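Long-range contact in protein-glutaminase (PDB 3A54), which deamidates glutamine side chains of proteins to glutamate, releasing ammonia, and is seen here as its proenzyme with the propeptide still attached: residues Leu45-Tyr50 and Val192-His197. The protein carries 1 engineered substitution. Numbering follows the deposited sequence.
Engineered in segment 45-50: Q47 (natural residue Ala).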
loop_
_atom_site.group_PDB
_atom_site.type_symbol
_atom_site.label_atom_id
_atom_site.label_comp_id
_atom_site.label_asym_id
_atom_site.label_seq_id
_atom_site.Cartn_x
_atom_site.Cartn_y
_atom_site.Cartn_z
ATOM N N LEU A 45 4.736 3.917 -2.489
ATOM C CA LEU A 45 3.311 3.773 -2.788
ATOM C C LEU A 45 2.913 2.426 -3.395
ATOM O O LEU A 45 2.066 1.724 -2.840
ATOM C CB LEU A 45 2.801 4.942 -3.634
ATOM C CG LEU A 45 1.288 5.137 -3.658
ATOM C CD1 LEU A 45 0.736 5.280 -2.236
ATOM C CD2 LEU A 45 0.923 6.347 -4.501
ATOM N N THR A 46 3.508 2.060 -4.524
ATOM C CA THR A 46 3.186 0.766 -5.116
ATOM C C THR A 46 3.692 -0.377 -4.232
ATOM O O THR A 46 4.769 -0.275 -3.639
ATOM C CB THR A 46 3.757 0.618 -6.549
ATOM O OG1 THR A 46 3.482 -0.702 -7.033
ATOM C CG2 THR A 46 5.256 0.841 -6.562
ATOM N N GLN A 47 2.915 -1.457 -4.141
ATOM C CA GLN A 47 3.333 -2.660 -3.420
ATOM C C GLN A 47 4.210 -3.574 -4.260
ATOM O O GLN A 47 4.726 -4.576 -3.770
ATOM C CB GLN A 47 2.119 -3.481 -3.006
ATOM C CG GLN A 47 1.159 -2.754 -2.129
ATOM C CD GLN A 47 -0.055 -3.598 -1.804
ATOM O OE1 GLN A 47 -1.104 -3.483 -2.457
ATOM N NE2 GLN A 47 0.074 -4.457 -0.790
ATOM N N GLN A 48 4.353 -3.246 -5.533
ATOM C CA GLN A 48 5.016 -4.179 -6.418
ATOM C C GLN A 48 6.535 -4.152 -6.343
ATOM O O GLN A 48 7.155 -3.113 -6.124
ATOM C CB GLN A 48 4.514 -3.989 -7.838
ATOM C CG GLN A 48 3.016 -4.174 -7.902
ATOM C CD GLN A 48 2.486 -4.164 -9.302
ATOM O OE1 GLN A 48 2.857 -4.996 -10.124
ATOM N NE2 GLN A 48 1.606 -3.232 -9.583
ATOM N N PHE A 49 7.117 -5.341 -6.481
ATOM C CA PHE A 49 8.564 -5.472 -6.610
ATOM C C PHE A 49 8.948 -5.370 -8.076
ATOM O O PHE A 49 8.269 -5.915 -8.954
ATOM C CB PHE A 49 9.063 -6.819 -6.100
ATOM C CG PHE A 49 9.226 -6.896 -4.612
ATOM C CD1 PHE A 49 8.477 -7.798 -3.863
ATOM C CD2 PHE A 49 10.171 -6.112 -3.964
ATOM C CE1 PHE A 49 8.655 -7.900 -2.486
ATOM C CE2 PHE A 49 10.346 -6.208 -2.593
ATOM C CZ PHE A 49 9.585 -7.103 -1.855
ATOM N N TYR A 50 10.042 -4.675 -8.334
ATOM C CA TYR A 50 10.643 -4.640 -9.655
ATOM C C TYR A 50 11.992 -5.329 -9.582
ATOM O O TYR A 50 12.569 -5.476 -8.515
ATOM C CB TYR A 50 10.751 -3.197 -10.150
ATOM C CG TYR A 50 9.384 -2.623 -10.375
ATOM C CD1 TYR A 50 8.643 -2.109 -9.314
ATOM C CD2 TYR A 50 8.799 -2.653 -11.635
ATOM C CE1 TYR A 50 7.368 -1.615 -9.512
ATOM C CE2 TYR A 50 7.532 -2.156 -11.842
ATOM C CZ TYR A 50 6.823 -1.635 -10.778
ATOM O OH TYR A 50 5.557 -1.144 -10.980
ATOM N N VAL A 192 0.114 -13.338 -4.379
ATOM C CA VAL A 192 0.721 -12.084 -4.796
ATOM C C VAL A 192 1.953 -11.829 -3.950
ATOM O O VAL A 192 2.038 -12.310 -2.819
ATOM C CB VAL A 192 -0.250 -10.897 -4.662
ATOM C CG1 VAL A 192 -1.370 -11.034 -5.672
ATOM C CG2 VAL A 192 -0.810 -10.797 -3.240
ATOM N N ALA A 193 2.901 -11.080 -4.509
ATOM C CA ALA A 193 4.099 -10.657 -3.786
ATOM C C ALA A 193 4.057 -9.156 -3.572
ATOM O O ALA A 193 3.720 -8.401 -4.491
ATOM C CB ALA A 193 5.357 -11.038 -4.564
ATOM N N TRP A 194 4.405 -8.714 -2.361
ATOM C CA TRP A 194 4.351 -7.300 -2.012
ATOM C C TRP A 194 5.602 -6.877 -1.259
ATOM O O TRP A 194 6.151 -7.661 -0.480
ATOM C CB TRP A 194 3.217 -7.040 -1.030
ATOM C CG TRP A 194 1.819 -7.261 -1.479
ATOM C CD1 TRP A 194 1.281 -7.019 -2.714
ATOM C CD2 TRP A 194 0.745 -7.677 -0.640
ATOM N NE1 TRP A 194 -0.074 -7.300 -2.696
ATOM C CE2 TRP A 194 -0.423 -7.694 -1.427
ATOM C CE3 TRP A 194 0.660 -8.036 0.715
ATOM C CZ2 TRP A 194 -1.659 -8.066 -0.912
ATOM C CZ3 TRP A 194 -0.561 -8.417 1.223
ATOM C CH2 TRP A 194 -1.713 -8.417 0.415
ATOM N N SER A 195 6.015 -5.627 -1.450
ATOM C CA SER A 195 7.082 -5.038 -0.635
ATOM C C SER A 195 6.536 -4.490 0.685
ATOM O O SER A 195 7.278 -4.353 1.659
ATOM C CB SER A 195 7.776 -3.908 -1.391
ATOM O OG SER A 195 6.854 -2.868 -1.667
ATOM N N TYR A 196 5.251 -4.146 0.703
ATOM C CA TYR A 196 4.586 -3.709 1.935
ATOM C C TYR A 196 3.090 -3.900 1.778
ATOM O O TYR A 196 2.594 -4.153 0.673
ATOM C CB TYR A 196 4.891 -2.227 2.246
ATOM C CG TYR A 196 3.960 -1.236 1.560
ATOM C CD1 TYR A 196 4.111 -0.920 0.208
ATOM C CD2 TYR A 196 2.916 -0.630 2.257
ATOM C CE1 TYR A 196 3.249 -0.016 -0.422
ATOM C CE2 TYR A 196 2.057 0.268 1.645
ATOM C CZ TYR A 196 2.223 0.574 0.302
ATOM O OH TYR A 196 1.362 1.474 -0.299
ATOM N N HIS A 197 2.369 -3.783 2.884
ATOM C CA HIS A 197 0.916 -3.804 2.855
ATOM C C HIS A 197 0.424 -2.841 3.931
ATOM O O HIS A 197 1.173 -2.501 4.850
ATOM C CB HIS A 197 0.399 -5.225 3.077
ATOM C CG HIS A 197 -1.082 -5.375 2.891
ATOM N ND1 HIS A 197 -1.784 -4.719 1.901
ATOM C CD2 HIS A 197 -1.990 -6.130 3.558
ATOM C CE1 HIS A 197 -3.062 -5.053 1.974
ATOM N NE2 HIS A 197 -3.217 -5.903 2.974
HETATM O O HOH W 1 7.259 -1.430 -4.028
HETATM O O HOH W 2 5.499 -7.670 -6.568
#
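Q47, an engineered residue (alanine in the natural sequence), reaches over one face of the W194 indole and ends against the backbone of Y196. With CG anti to the carbonyl carbon (chi1 -59°) and the chain extended beyond it, the amide lies alongside the indole, their planes 28° apart. Its NE2 donates to Y196 O at 2.9 Å, almost straight (166°) and on a lone pair in the carbonyl plane, while OE1 accepts from C156 N, so both ends of the amide are held. The engineered amide may mimic a substrate glutamine in what is probably the active-site cleft: C156, H197 and D217 are placed like a Cys-His-Asp triad, as in the papain-like clan, and probably form the catalytic centre. Q47 NE2 comes 3.3 Å from H197 ND1, and H197 NE2 is hydrogen-bonded to D217 OD2. The backbone of Q47 is gripped too, its O accepting from S195 N at 2.9 Å and receiving a CA-H...O contact from W194. On one flank the Y196 hydroxyl donates to L45 O at 2.6 Å, the carbonyl meeting the ring at its edge. On the other, S195 CB sits over the F49 ring in a CH-pi contact, and a water joins F49 N to A193 O.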